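Local coordinates for protein nonribosomal peptide synthase (Streptomyces sp. MJ635-86F5, PDB 5JJP) that probably activates an aliphatic beta-amino acid as its adenylate at the expense of ATP, as adenylation enzymes of nonribosomal peptide synthesis do, at residues G39-I48 with F59-A67; L81-P92 with L107-P116. All coordinates share one frame; numbering follows the deposited sequence.

Contact 1: G39-I48 with F59-A67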
ATOM      1  N   GLY A  39      14.628 -10.486  -2.232  1.00 19.85           N
ATOM      2  CA  GLY A  39      14.748 -11.507  -1.228  1.00 22.43           C
ATOM      3  C   GLY A  39      15.406 -12.787  -1.699  1.00 21.89           C
ATOM      4  O   GLY A  39      15.882 -13.558  -0.898  1.00 22.39           O
ATOM      5  N   LYS A  40      15.409 -13.028  -2.993  1.00 22.95           N
ATOM      6  CA  LYS A  40      16.164 -14.147  -3.536  1.00 22.71           C
ATOM      7  C   LYS A  40      17.627 -14.212  -3.034  1.00 24.92           C
ATOM      8  O   LYS A  40      18.207 -15.285  -2.943  1.00 23.80           O
ATOM      9  CB  LYS A  40      16.222 -14.060  -5.055  1.00 23.57           C
ATOM     10  CG  LYS A  40      14.899 -14.183  -5.797  1.00 24.09           C
ATOM     11  CD  LYS A  40      14.160 -15.429  -5.376  1.00 25.16           C
ATOM     12  CE  LYS A  40      12.943 -15.676  -6.246  1.00 25.18           C
ATOM     13  NZ  LYS A  40      12.275 -16.875  -5.699  1.00 25.02           N
ATOM     14  N   ALA A  41      18.240 -13.063  -2.769  1.00 24.01           N
ATOM     15  CA  ALA A  41      19.595 -13.037  -2.299  1.00 23.08           C
ATOM     16  C   ALA A  41      19.689 -13.458  -0.825  1.00 23.21           C
ATOM     17  O   ALA A  41      20.787 -13.770  -0.341  1.00 20.73           O
ATOM     18  CB  ALA A  41      20.174 -11.636  -2.507  1.00 22.71           C
ATOM     19  N   THR A  42      18.549 -13.443  -0.120  1.00 21.78           N
ATOM     20  CA  THR A  42      18.503 -13.694   1.327  1.00 20.34           C
ATOM     21  C   THR A  42      17.302 -14.544   1.673  1.00 21.48           C
ATOM     22  O   THR A  42      16.462 -14.139   2.489  1.00 18.08           O
ATOM     23  CB  THR A  42      18.434 -12.370   2.160  1.00 21.58           C
ATOM     24  OG1 THR A  42      17.250 -11.608   1.825  1.00 22.21           O
ATOM     25  CG2 THR A  42      19.688 -11.489   1.923  1.00 20.58           C
ATOM     26  N   PRO A  43      17.228 -15.768   1.092  1.00 23.19           N
ATOM     27  CA  PRO A  43      16.059 -16.628   1.339  1.00 22.16           C
ATOM     28  C   PRO A  43      15.745 -16.920   2.792  1.00 21.87           C
ATOM     29  O   PRO A  43      14.584 -17.140   3.140  1.00 18.57           O
ATOM     30  CB  PRO A  43      16.392 -17.942   0.610  1.00 22.29           C
ATOM     31  CG  PRO A  43      17.700 -17.736  -0.064  1.00 23.70           C
ATOM     32  CD  PRO A  43      18.359 -16.537   0.538  1.00 24.62           C
ATOM     33  N   ASP A  44      16.750 -16.951   3.645  1.00 22.03           N
ATOM     34  CA  ASP A  44      16.468 -17.388   5.005  1.00 24.94           C
ATOM     35  C   ASP A  44      16.318 -16.242   5.973  1.00 22.41           C
ATOM     36  O   ASP A  44      15.986 -16.467   7.116  1.00 25.16           O
ATOM     37  CB  ASP A  44      17.551 -18.361   5.471  1.00 30.02           C
ATOM     38  CG  ASP A  44      17.559 -19.664   4.650  1.00 35.06           C
ATOM     39  OD1 ASP A  44      16.480 -20.271   4.420  1.00 36.40           O
ATOM     40  OD2 ASP A  44      18.668 -20.093   4.274  1.00 46.70           O
ATOM     41  N   LYS A  45      16.555 -15.019   5.517  1.00 21.89           N
ATOM     42  CA  LYS A  45      16.235 -13.814   6.288  1.00 24.68           C
ATOM     43  C   LYS A  45      14.747 -13.743   6.589  1.00 25.85           C
ATOM     44  O   LYS A  45      13.937 -14.179   5.783  1.00 27.72           O
ATOM     45  CB  LYS A  45      16.621 -12.576   5.477  1.00 27.62           C
ATOM     46  CG  LYS A  45      16.200 -11.229   6.053  1.00 31.50           C
ATOM     47  CD  LYS A  45      16.535 -10.124   5.071  1.00 34.20           C
ATOM     48  CE  LYS A  45      16.917  -8.790   5.724  1.00 35.33           C
ATOM     49  NZ  LYS A  45      15.919  -8.020   6.494  1.00 40.04           N
ATOM     50  N   PRO A  46      14.370 -13.173   7.746  1.00 24.45           N
ATOM     51  CA  PRO A  46      12.969 -12.936   8.047  1.00 21.86           C
ATOM     52  C   PRO A  46      12.308 -11.902   7.107  1.00 22.04           C
ATOM     53  O   PRO A  46      12.800 -10.804   6.960  1.00 22.59           O
ATOM     54  CB  PRO A  46      12.992 -12.416   9.486  1.00 22.44           C
ATOM     55  CG  PRO A  46      14.306 -12.882  10.041  1.00 23.49           C
ATOM     56  CD  PRO A  46      15.247 -12.848   8.882  1.00 23.43           C
ATOM     57  N   ALA A  47      11.171 -12.275   6.531  1.00 20.17           N
ATOM     58  CA  ALA A  47      10.387 -11.431   5.623  1.00 18.61           C
ATOM     59  C   ALA A  47       9.305 -10.771   6.404  1.00 16.72           C
ATOM     60  O   ALA A  47       9.061  -9.580   6.257  1.00 17.52           O
ATOM     61  CB  ALA A  47       9.776 -12.290   4.523  1.00 18.38           C
ATOM     62  N   ILE A  48       8.654 -11.571   7.236  1.00 16.68           N
ATOM     63  CA  ILE A  48       7.613 -11.140   8.153  1.00 16.69           C
ATOM     64  C   ILE A  48       7.886 -11.617   9.566  1.00 17.41           C
ATOM     65  O   ILE A  48       8.104 -12.784   9.795  1.00 16.31           O
ATOM     66  CB  ILE A  48       6.251 -11.697   7.738  1.00 17.06           C
ATOM     67  CG1 ILE A  48       5.695 -10.846   6.604  1.00 18.41           C
ATOM     68  CG2 ILE A  48       5.141 -11.261   8.636  1.00 17.17           C
ATOM     69  CD1 ILE A  48       5.923 -11.223   5.214  1.00 20.35           C
ATOM     70  N   PHE A  59       9.035 -15.747  13.138  1.00 35.99           N
ATOM     71  CA  PHE A  59       9.617 -15.157  11.914  1.00 36.37           C
ATOM     72  C   PHE A  59       9.160 -16.032  10.747  1.00 32.38           C
ATOM     73  O   PHE A  59       9.152 -17.249  10.855  1.00 31.43           O
ATOM     74  CB  PHE A  59      11.189 -15.085  12.002  1.00 40.70           C
ATOM     75  CG  PHE A  59      11.723 -14.459  13.302  1.00 47.23           C
ATOM     76  CD1 PHE A  59      11.847 -15.223  14.475  1.00 52.19           C
ATOM     77  CD2 PHE A  59      12.097 -13.103  13.366  1.00 49.19           C
ATOM     78  CE1 PHE A  59      12.321 -14.651  15.663  1.00 52.59           C
ATOM     79  CE2 PHE A  59      12.574 -12.531  14.553  1.00 49.09           C
ATOM     80  CZ  PHE A  59      12.686 -13.306  15.696  1.00 50.59           C
ATOM     81  N   VAL A  60       8.791 -15.432   9.627  1.00 26.58           N
ATOM     82  CA  VAL A  60       8.629 -16.196   8.416  1.00 23.74           C
ATOM     83  C   VAL A  60       9.678 -15.696   7.433  1.00 21.03           C
ATOM     84  O   VAL A  60       9.736 -14.509   7.125  1.00 20.57           O
ATOM     85  CB  VAL A  60       7.189 -16.041   7.858  1.00 23.08           C
ATOM     86  CG1 VAL A  60       7.055 -16.841   6.574  1.00 23.87           C
ATOM     87  CG2 VAL A  60       6.173 -16.554   8.880  1.00 21.49           C
ATOM     88  N   SER A  61      10.522 -16.590   6.951  1.00 18.08           N
ATOM     89  CA  SER A  61      11.557 -16.185   6.036  1.00 17.06           C
ATOM     90  C   SER A  61      11.016 -15.928   4.632  1.00 16.23           C
ATOM     91  O   SER A  61       9.957 -16.384   4.288  1.00 15.70           O
ATOM     92  CB  SER A  61      12.688 -17.235   5.968  1.00 15.77           C
ATOM     93  OG  SER A  61      12.207 -18.414   5.382  1.00 16.85           O
ATOM     94  N   TYR A  62      11.801 -15.211   3.819  1.00 16.83           N
ATOM     95  CA  TYR A  62      11.508 -15.045   2.430  1.00 16.33           C
ATOM     96  C   TYR A  62      11.177 -16.362   1.794  1.00 18.60           C
ATOM     97  O   TYR A  62      10.171 -16.478   1.087  1.00 19.00           O
ATOM     98  CB  TYR A  62      12.682 -14.374   1.691  1.00 15.29           C
ATOM     99  CG  TYR A  62      12.577 -12.886   1.807  1.00 14.25           C
ATOM    100  CD1 TYR A  62      11.790 -12.175   0.895  1.00 14.49           C
ATOM    101  CD2 TYR A  62      13.100 -12.203   2.868  1.00 12.59           C
ATOM    102  CE1 TYR A  62      11.593 -10.827   1.028  1.00 13.16           C
ATOM    103  CE2 TYR A  62      12.934 -10.855   2.975  1.00 12.64           C
ATOM    104  CZ  TYR A  62      12.162 -10.173   2.022  1.00 12.62           C
ATOM    105  OH  TYR A  62      11.965  -8.827   2.074  1.00 11.53           O
ATOM    106  N   ARG A  63      11.984 -17.379   2.078  1.00 19.67           N
ATOM    107  CA  ARG A  63      11.809 -18.667   1.430  1.00 20.24           C
ATOM    108  C   ARG A  63      10.500 -19.302   1.852  1.00 19.89           C
ATOM    109  O   ARG A  63       9.782 -19.849   0.992  1.00 17.35           O
ATOM    110  CB  ARG A  63      12.941 -19.614   1.759  1.00 22.65           C
ATOM    111  CG  ARG A  63      12.811 -20.965   1.083  1.00 25.68           C
ATOM    112  CD  ARG A  63      13.768 -22.003   1.656  1.00 27.90           C
ATOM    113  NE  ARG A  63      15.138 -21.546   1.807  1.00 29.71           N
ATOM    114  CZ  ARG A  63      16.097 -21.599   0.878  1.00 30.99           C
ATOM    115  NH1 ARG A  63      15.846 -22.019  -0.351  1.00 30.33           N
ATOM    116  NH2 ARG A  63      17.344 -21.195   1.198  1.00 32.81           N
ATOM    117  N   GLN A  64      10.217 -19.236   3.154  1.00 18.17           N
ATOM    118  CA  GLN A  64       8.993 -19.756   3.663  1.00 20.42           C
ATOM    119  C   GLN A  64       7.787 -19.005   3.122  1.00 21.02           C
ATOM    120  O   GLN A  64       6.754 -19.602   2.930  1.00 22.55           O
ATOM    121  CB  GLN A  64       8.933 -19.689   5.193  1.00 21.72           C
ATOM    122  CG  GLN A  64       9.923 -20.627   5.831  1.00 24.26           C
ATOM    123  CD  GLN A  64      10.044 -20.449   7.326  1.00 23.39           C
ATOM    124  OE1 GLN A  64      10.102 -19.330   7.838  1.00 23.24           O
ATOM    125  NE2 GLN A  64      10.194 -21.560   8.019  1.00 22.48           N
ATOM    126  N   LEU A  65       7.910 -17.690   2.959  1.00 21.21           N
ATOM    127  CA  LEU A  65       6.774 -16.893   2.532  1.00 21.77           C
ATOM    128  C   LEU A  65       6.423 -17.283   1.092  1.00 20.91           C
ATOM    129  O   LEU A  65       5.275 -17.460   0.784  1.00 20.00           O
ATOM    130  CB  LEU A  65       7.104 -15.400   2.641  1.00 20.58           C
ATOM    131  CG  LEU A  65       6.037 -14.404   2.188  1.00 21.58           C
ATOM    132  CD1 LEU A  65       4.753 -14.526   2.971  1.00 21.40           C
ATOM    133  CD2 LEU A  65       6.595 -13.004   2.364  1.00 22.33           C
ATOM    134  N   GLU A  66       7.428 -17.460   0.245  1.00 19.97           N
ATOM    135  CA  GLU A  66       7.179 -17.925  -1.093  1.00 20.65           C
ATOM    136  C   GLU A  66       6.590 -19.301  -1.127  1.00 21.09           C
ATOM    137  O   GLU A  66       5.745 -19.585  -1.967  1.00 20.08           O
ATOM    138  CB  GLU A  66       8.447 -17.960  -1.902  1.00 22.67           C
ATOM    139  CG  GLU A  66       8.995 -16.608  -2.199  1.00 26.81           C
ATOM    140  CD  GLU A  66       9.812 -16.592  -3.452  1.00 30.32           C
ATOM    141  OE1 GLU A  66      11.023 -16.324  -3.367  1.00 30.64           O
ATOM    142  OE2 GLU A  66       9.240 -16.935  -4.502  1.00 37.54           O
ATOM    143  N   ALA A  67       7.094 -20.209  -0.282  1.00 21.94           N
ATOM    144  CA  ALA A  67       6.561 -21.580  -0.266  1.00 20.85           C
ATOM    145  C   ALA A  67       5.069 -21.514   0.072  1.00 19.22           C
ATOM    146  O   ALA A  67       4.243 -22.220  -0.523  1.00 16.46           O
ATOM    147  CB  ALA A  67       7.313 -22.472   0.735  1.00 20.95           C
TER
HETATM  148  O   HOH W   1      13.878 -20.470   5.856  1.00 24.91           O
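The Tyr62 ring is clamped between two carbons of 39-48. Ala47 CB stands over the centre of one face, 3.7 Å from the ring centroid, and Gly39 CA lies over the opposite face, offset toward the rim; both are CH-pi contacts. Deeper in, Ile48 CD1 presses on Leu65 CD2 at 3.4 Å, tight for two methyls, the side chains crossing at about a right angle.

The backbone frames this core as an antiparallel hairpin with a classic beta bulge: Ala47 N and Ile48 N both donate to Val60 O, the former at 2.7 Å, and Val60 N returns a bond to Ile48 O. Beyond the strand, Tyr62 N reaches Lys45 O and Arg63 N reaches Pro43 O, joining the first turn of helix 62-77 to the type I turn Thr42-Lys45. Ser61 is the N-cap, closing a capping box with Gln64.

Two salt bridges lie farther out. Arg63 leaves with CG anti to the backbone N (chi1 -179°) and bends at chi3, which lays a guanidinium face on Pro43 CB and points NE at Asp44 OD1, its salt-bridge partner, 3.2 Å away in the guanidinium plane. A water links Asp44 OD1 to Ser61 OG. In the other salt bridge Lys40 NZ meets the syn lone pair of Glu66 OE1 at 2.7 Å, while Arg32 takes Glu66 OE2, so two cations probably stabilise this carboxylate. Tyr62 OH has the Ala246 carbonyl as its strongest partner, with that of Leu242 also within hydrogen-bonding distance, and Lys45 NZ bonds to Pro219 O and Thr247 OG1.

Contact 2: L81-P92 with L107-P116; sequences LDVGDRVVLESP and LGLPFIPTIP
Val87 and Leu109 meet through CG2 and CB at 4.0 Å in the apolar centre of a beta-alpha-beta crossover, in which helix 95-107 links two neighbouring parallel strands. Leu109 CD1 lies 4.1 Å from Leu81 CD1, the two side chains crossing at about a right angle. Along the same face as Val87, Leu89 CD2 approaches Phe111 CD1 obliquely. Phe111 holds CG between its backbone N and carbonyl carbon (chi1 65°), and the ring leads away from strand 87-90 to meet Phe105 of the helix.

On the other face Val88 CG2 packs on Ile112 CG1. The strand axes lie 4.5 Å apart at 25°, and the backbones alternate: Val87 N bonds to Pro110 O, Ile112 N to Val87 O, Leu89 N to Ile112 O, Thr114 N to Leu89 O and Ser91 N to Thr114 O.

At the polar edge, Gly84 N in the type II turn Asp82-Asp85 donates to Gly108 O at 3.0 Å (N-H...O angle 172°). Gly108, with positive phi, ends the helix in a Schellman motif. Pro110 CG touches Gly84 O, which Arg86 grips side-on with NE and NH2 while its NH1 goes to Ala130 O. Arg86 CG also lies 4.0 Å from Pro110 CG. With an alanine at Arg86, the carbonyls of Gly84 and Ala130 would probably lose these donors, and the packing on Pro110 would go. Salt bridges join Glu90 OE2 to Arg143 and Asp85 OD2 to Arg169. Asp85 OD2 also receives Asp82 N, at 2.9 Å from above the carboxylate plane.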
ATOM      1  N   LEU A  81     -11.142 -20.531 -10.985  1.00 19.54           N
ATOM      2  CA  LEU A  81     -11.417 -19.114 -11.271  1.00 18.07           C
ATOM      3  C   LEU A  81     -10.579 -18.625 -12.463  1.00 16.07           C
ATOM      4  O   LEU A  81      -9.501 -19.134 -12.691  1.00 14.86           O
ATOM      5  CB  LEU A  81     -11.177 -18.232 -10.065  1.00 17.48           C
ATOM      6  CG  LEU A  81     -11.924 -18.605  -8.782  1.00 18.46           C
ATOM      7  CD1 LEU A  81     -11.460 -17.655  -7.679  1.00 18.91           C
ATOM      8  CD2 LEU A  81     -13.414 -18.452  -8.971  1.00 17.65           C
ATOM      9  N   ASP A  82     -11.068 -17.600 -13.146  1.00 14.57           N
ATOM     10  CA  ASP A  82     -10.394 -17.028 -14.307  1.00 15.65           C
ATOM     11  C   ASP A  82      -9.585 -15.779 -13.930  1.00 15.39           C
ATOM     12  O   ASP A  82      -9.948 -15.105 -12.963  1.00 16.18           O
ATOM     13  CB  ASP A  82     -11.459 -16.595 -15.336  1.00 17.06           C
ATOM     14  CG  ASP A  82     -10.968 -16.649 -16.785  1.00 17.05           C
ATOM     15  OD1 ASP A  82      -9.823 -17.055 -17.048  1.00 18.13           O
ATOM     16  OD2 ASP A  82     -11.783 -16.340 -17.674  1.00 17.84           O
ATOM     17  N   VAL A  83      -8.508 -15.479 -14.681  1.00 14.24           N
ATOM     18  CA  VAL A  83      -7.777 -14.254 -14.493  1.00 12.89           C
ATOM     19  C   VAL A  83      -8.807 -13.130 -14.616  1.00 13.30           C
ATOM     20  O   VAL A  83      -9.591 -13.114 -15.566  1.00 12.41           O
ATOM     21  CB  VAL A  83      -6.674 -14.095 -15.569  1.00 12.64           C
ATOM     22  CG1 VAL A  83      -6.080 -12.683 -15.570  1.00 11.84           C
ATOM     23  CG2 VAL A  83      -5.578 -15.168 -15.411  1.00 12.72           C
ATOM     24  N   GLY A  84      -8.768 -12.169 -13.681  1.00 13.95           N
ATOM     25  CA  GLY A  84      -9.742 -11.088 -13.591  1.00 14.13           C
ATOM     26  C   GLY A  84     -10.787 -11.208 -12.493  1.00 14.79           C
ATOM     27  O   GLY A  84     -11.344 -10.212 -12.014  1.00 12.87           O
ATOM     28  N   ASP A  85     -11.108 -12.434 -12.119  1.00 18.09           N
ATOM     29  CA  ASP A  85     -12.153 -12.651 -11.113  1.00 19.10           C
ATOM     30  C   ASP A  85     -11.696 -12.079  -9.802  1.00 17.68           C
ATOM     31  O   ASP A  85     -10.571 -12.326  -9.388  1.00 15.25           O
ATOM     32  CB  ASP A  85     -12.463 -14.166 -10.965  1.00 20.50           C
ATOM     33  CG  ASP A  85     -13.180 -14.737 -12.163  1.00 21.70           C
ATOM     34  OD1 ASP A  85     -13.638 -13.943 -13.008  1.00 22.19           O
ATOM     35  OD2 ASP A  85     -13.316 -15.978 -12.254  1.00 25.05           O
ATOM     36  N   ARG A  86     -12.570 -11.317  -9.158  1.00 17.71           N
ATOM     37  CA  ARG A  86     -12.245 -10.729  -7.853  1.00 17.85           C
ATOM     38  C   ARG A  86     -12.386 -11.677  -6.703  1.00 17.89           C
ATOM     39  O   ARG A  86     -13.222 -12.578  -6.708  1.00 18.92           O
ATOM     40  CB  ARG A  86     -13.045  -9.500  -7.549  1.00 17.55           C
ATOM     41  CG  ARG A  86     -12.695  -8.336  -8.484  1.00 19.90           C
ATOM     42  CD  ARG A  86     -13.832  -8.102  -9.474  1.00 20.87           C
ATOM     43  NE  ARG A  86     -13.651  -8.859 -10.649  1.00 22.07           N
ATOM     44  CZ  ARG A  86     -14.609  -9.333 -11.442  1.00 23.58           C
ATOM     45  NH1 ARG A  86     -15.917  -9.182 -11.196  1.00 22.86           N
ATOM     46  NH2 ARG A  86     -14.209  -9.977 -12.521  1.00 23.84           N
ATOM     47  N   VAL A  87     -11.505 -11.475  -5.744  1.00 17.08           N
ATOM     48  CA  VAL A  87     -11.496 -12.187  -4.500  1.00 16.19           C
ATOM     49  C   VAL A  87     -11.529 -11.156  -3.360  1.00 14.76           C
ATOM     50  O   VAL A  87     -10.733 -10.240  -3.347  1.00 15.21           O
ATOM     51  CB  VAL A  87     -10.195 -12.966  -4.419  1.00 17.52           C
ATOM     52  CG1 VAL A  87     -10.046 -13.621  -3.038  1.00 18.01           C
ATOM     53  CG2 VAL A  87     -10.161 -13.990  -5.519  1.00 17.45           C
ATOM     54  N   VAL A  88     -12.472 -11.261  -2.435  1.00 14.52           N
ATOM     55  CA  VAL A  88     -12.434 -10.456  -1.211  1.00 12.86           C
ATOM     56  C   VAL A  88     -11.529 -11.200  -0.258  1.00 13.62           C
ATOM     57  O   VAL A  88     -11.809 -12.340   0.074  1.00 15.82           O
ATOM     58  CB  VAL A  88     -13.807 -10.288  -0.561  1.00 11.68           C
ATOM     59  CG1 VAL A  88     -13.713  -9.433   0.674  1.00 10.96           C
ATOM     60  CG2 VAL A  88     -14.759  -9.641  -1.536  1.00 12.50           C
ATOM     61  N   LEU A  89     -10.447 -10.564   0.158  1.00 13.67           N
ATOM     62  CA  LEU A  89      -9.495 -11.161   1.065  1.00 14.77           C
ATOM     63  C   LEU A  89      -9.600 -10.475   2.467  1.00 13.02           C
ATOM     64  O   LEU A  89      -9.225  -9.313   2.638  1.00 10.70           O
ATOM     65  CB  LEU A  89      -8.102 -11.013   0.474  1.00 17.80           C
ATOM     66  CG  LEU A  89      -6.932 -11.572   1.227  1.00 20.52           C
ATOM     67  CD1 LEU A  89      -7.146 -13.047   1.473  1.00 23.49           C
ATOM     68  CD2 LEU A  89      -5.655 -11.362   0.464  1.00 21.98           C
ATOM     69  N   GLU A  90     -10.169 -11.197   3.426  1.00 12.16           N
ATOM     70  CA  GLU A  90     -10.473 -10.619   4.738  1.00 13.55           C
ATOM     71  C   GLU A  90      -9.628 -11.226   5.848  1.00 13.44           C
ATOM     72  O   GLU A  90      -9.764 -12.408   6.155  1.00 12.79           O
ATOM     73  CB  GLU A  90     -11.938 -10.801   5.066  1.00 14.79           C
ATOM     74  CG  GLU A  90     -12.365 -10.222   6.406  1.00 15.87           C
ATOM     75  CD  GLU A  90     -13.894 -10.041   6.470  1.00 17.37           C
ATOM     76  OE1 GLU A  90     -14.439  -9.210   5.681  1.00 16.14           O
ATOM     77  OE2 GLU A  90     -14.558 -10.712   7.322  1.00 19.24           O
ATOM     78  N   SER A  91      -8.770 -10.413   6.417  1.00 13.07           N
ATOM     79  CA  SER A  91      -7.871 -10.881   7.440  1.00 13.87           C
ATOM     80  C   SER A  91      -7.125  -9.731   8.055  1.00 14.49           C
ATOM     81  O   SER A  91      -6.872  -8.716   7.398  1.00 12.83           O
ATOM     82  CB  SER A  91      -6.875 -11.904   6.848  1.00 13.73           C
ATOM     83  OG  SER A  91      -5.789 -12.216   7.716  1.00 12.77           O
ATOM     84  N   PRO A  92      -6.794  -9.856   9.357  1.00 17.64           N
ATOM     85  CA  PRO A  92      -5.783  -8.927   9.796  1.00 19.00           C
ATOM     86  C   PRO A  92      -4.489  -9.199   9.018  1.00 17.94           C
ATOM     87  O   PRO A  92      -4.297 -10.282   8.509  1.00 17.19           O
ATOM     88  CB  PRO A  92      -5.647  -9.219  11.294  1.00 18.05           C
ATOM     89  CG  PRO A  92      -6.112 -10.624  11.445  1.00 18.57           C
ATOM     90  CD  PRO A  92      -7.141 -10.835  10.399  1.00 17.77           C
ATOM     91  N   LEU A 107      -1.909 -15.676  -9.641  1.00 15.24           N
ATOM     92  CA  LEU A 107      -3.035 -16.266 -10.391  1.00 14.06           C
ATOM     93  C   LEU A 107      -3.790 -15.205 -11.181  1.00 14.32           C
ATOM     94  O   LEU A 107      -4.637 -15.527 -11.958  1.00 15.97           O
ATOM     95  CB  LEU A 107      -3.999 -16.940  -9.404  1.00 14.61           C
ATOM     96  CG  LEU A 107      -3.420 -18.177  -8.659  1.00 15.00           C
ATOM     97  CD1 LEU A 107      -4.388 -18.833  -7.692  1.00 15.40           C
ATOM     98  CD2 LEU A 107      -2.911 -19.208  -9.666  1.00 15.18           C
ATOM     99  N   GLY A 108      -3.454 -13.942 -11.005  1.00 13.57           N
ATOM    100  CA  GLY A 108      -4.132 -12.874 -11.670  1.00 13.99           C
ATOM    101  C   GLY A 108      -5.515 -12.616 -11.132  1.00 13.45           C
ATOM    102  O   GLY A 108      -6.387 -12.187 -11.891  1.00 12.57           O
ATOM    103  N   LEU A 109      -5.708 -12.865  -9.837  1.00 12.69           N
ATOM    104  CA  LEU A 109      -6.993 -12.674  -9.206  1.00 13.09           C
ATOM    105  C   LEU A 109      -6.947 -11.392  -8.400  1.00 13.80           C
ATOM    106  O   LEU A 109      -6.413 -11.382  -7.292  1.00 16.24           O
ATOM    107  CB  LEU A 109      -7.374 -13.850  -8.315  1.00 13.01           C
ATOM    108  CG  LEU A 109      -7.393 -15.208  -9.013  1.00 13.84           C
ATOM    109  CD1 LEU A 109      -7.580 -16.361  -8.022  1.00 14.33           C
ATOM    110  CD2 LEU A 109      -8.499 -15.253 -10.095  1.00 13.62           C
ATOM    111  N   PRO A 110      -7.500 -10.314  -8.942  1.00 13.42           N
ATOM    112  CA  PRO A 110      -7.428  -9.114  -8.179  1.00 14.10           C
ATOM    113  C   PRO A 110      -8.230  -9.262  -6.884  1.00 14.79           C
ATOM    114  O   PRO A 110      -9.377  -9.737  -6.892  1.00 16.95           O
ATOM    115  CB  PRO A 110      -8.094  -8.063  -9.090  1.00 13.71           C
ATOM    116  CG  PRO A 110      -8.977  -8.836  -9.995  1.00 12.46           C
ATOM    117  CD  PRO A 110      -8.224 -10.109 -10.219  1.00 12.90           C
ATOM    118  N   PHE A 111      -7.641  -8.818  -5.787  1.00 15.47           N
ATOM    119  CA  PHE A 111      -8.301  -8.927  -4.492  1.00 16.13           C
ATOM    120  C   PHE A 111      -8.705  -7.569  -3.941  1.00 14.29           C
ATOM    121  O   PHE A 111      -8.147  -6.547  -4.292  1.00 14.09           O
ATOM    122  CB  PHE A 111      -7.395  -9.672  -3.500  1.00 15.91           C
ATOM    123  CG  PHE A 111      -6.149  -8.942  -3.172  1.00 15.73           C
ATOM    124  CD1 PHE A 111      -6.109  -8.073  -2.130  1.00 16.10           C
ATOM    125  CD2 PHE A 111      -4.984  -9.152  -3.933  1.00 16.50           C
ATOM    126  CE1 PHE A 111      -4.939  -7.388  -1.857  1.00 16.45           C
ATOM    127  CE2 PHE A 111      -3.837  -8.454  -3.673  1.00 15.16           C
ATOM    128  CZ  PHE A 111      -3.809  -7.585  -2.628  1.00 16.05           C
ATOM    129  N   ILE A 112      -9.670  -7.608  -3.057  1.00 14.86           N
ATOM    130  CA  ILE A 112     -10.155  -6.454  -2.330  1.00 16.69           C
ATOM    131  C   ILE A 112      -9.805  -6.784  -0.902  1.00 15.85           C
ATOM    132  O   ILE A 112     -10.407  -7.703  -0.357  1.00 15.03           O
ATOM    133  CB  ILE A 112     -11.692  -6.312  -2.283  1.00 18.63           C
ATOM    134  CG1 ILE A 112     -12.402  -6.629  -3.594  1.00 22.82           C
ATOM    135  CG2 ILE A 112     -12.107  -4.967  -1.772  1.00 21.40           C
ATOM    136  CD1 ILE A 112     -11.906  -5.923  -4.779  1.00 25.46           C
ATOM    137  N   PRO A 113      -8.904  -6.005  -0.264  1.00 16.17           N
ATOM    138  CA  PRO A 113      -8.529  -6.325   1.124  1.00 16.61           C
ATOM    139  C   PRO A 113      -9.510  -5.776   2.126  1.00 16.80           C
ATOM    140  O   PRO A 113      -9.949  -4.645   2.021  1.00 16.29           O
ATOM    141  CB  PRO A 113      -7.162  -5.659   1.275  1.00 16.80           C
ATOM    142  CG  PRO A 113      -7.256  -4.479   0.367  1.00 16.76           C
ATOM    143  CD  PRO A 113      -8.096  -4.893  -0.806  1.00 15.58           C
ATOM    144  N   THR A 114      -9.842  -6.599   3.104  1.00 17.53           N
ATOM    145  CA  THR A 114     -10.879  -6.276   4.070  1.00 17.42           C
ATOM    146  C   THR A 114     -10.407  -6.769   5.441  1.00 17.04           C
ATOM    147  O   THR A 114      -9.538  -7.647   5.520  1.00 18.36           O
ATOM    148  CB  THR A 114     -12.175  -6.944   3.531  1.00 16.73           C
ATOM    149  OG1 THR A 114     -12.889  -6.013   2.692  1.00 16.78           O
ATOM    150  CG2 THR A 114     -13.049  -7.364   4.540  1.00 17.74           C
ATOM    151  N   ILE A 115     -10.967  -6.246   6.510  1.00 16.96           N
ATOM    152  CA  ILE A 115     -10.751  -6.841   7.828  1.00 18.56           C
ATOM    153  C   ILE A 115     -12.059  -7.273   8.454  1.00 19.10           C
ATOM    154  O   ILE A 115     -13.133  -6.824   8.008  1.00 18.31           O
ATOM    155  CB  ILE A 115      -9.999  -5.902   8.755  1.00 18.80           C
ATOM    156  CG1 ILE A 115     -10.683  -4.526   8.805  1.00 20.89           C
ATOM    157  CG2 ILE A 115      -8.563  -5.752   8.254  1.00 19.55           C
ATOM    158  CD1 ILE A 115     -10.171  -3.639   9.950  1.00 20.50           C
ATOM    159  N   PRO A 116     -11.976  -8.191   9.439  1.00 20.29           N
ATOM    160  CA  PRO A 116     -13.181  -8.666  10.125  1.00 22.60           C
ATOM    161  C   PRO A 116     -14.098  -7.550  10.630  1.00 23.36           C
ATOM    162  O   PRO A 116     -15.328  -7.703  10.598  1.00 23.16           O
ATOM    163  CB  PRO A 116     -12.618  -9.501  11.299  1.00 22.02           C
ATOM    164  CG  PRO A 116     -11.302 -10.016  10.774  1.00 21.47           C
ATOM    165  CD  PRO A 116     -10.765  -8.908   9.915  1.00 20.17           C
TER

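In the fold
Contact 1 closes before contact 2 opens: helix 62-77 leaves the first and is followed by strand 87-90 of the second. Their centres lie 23 Å apart and their nearest atoms about 9 Å, so they do not touch. Helix 95-107 bridges them: it connects the two strands of contact 2, and its Ala95 and Val98 pack on side chains of contact 1. Contact 2 builds one mixed sheet, where strand 87-90 sits between 111-114 and 134-138, and Phe111 is also backbone-bonded to Leu184 of strand 181-186. Contact 1 packs on helix 95-107 and reaches strand 247-250 of another sheet, consistent with its linking layers of the five-layered alpha-beta-alpha-beta-alpha sandwich.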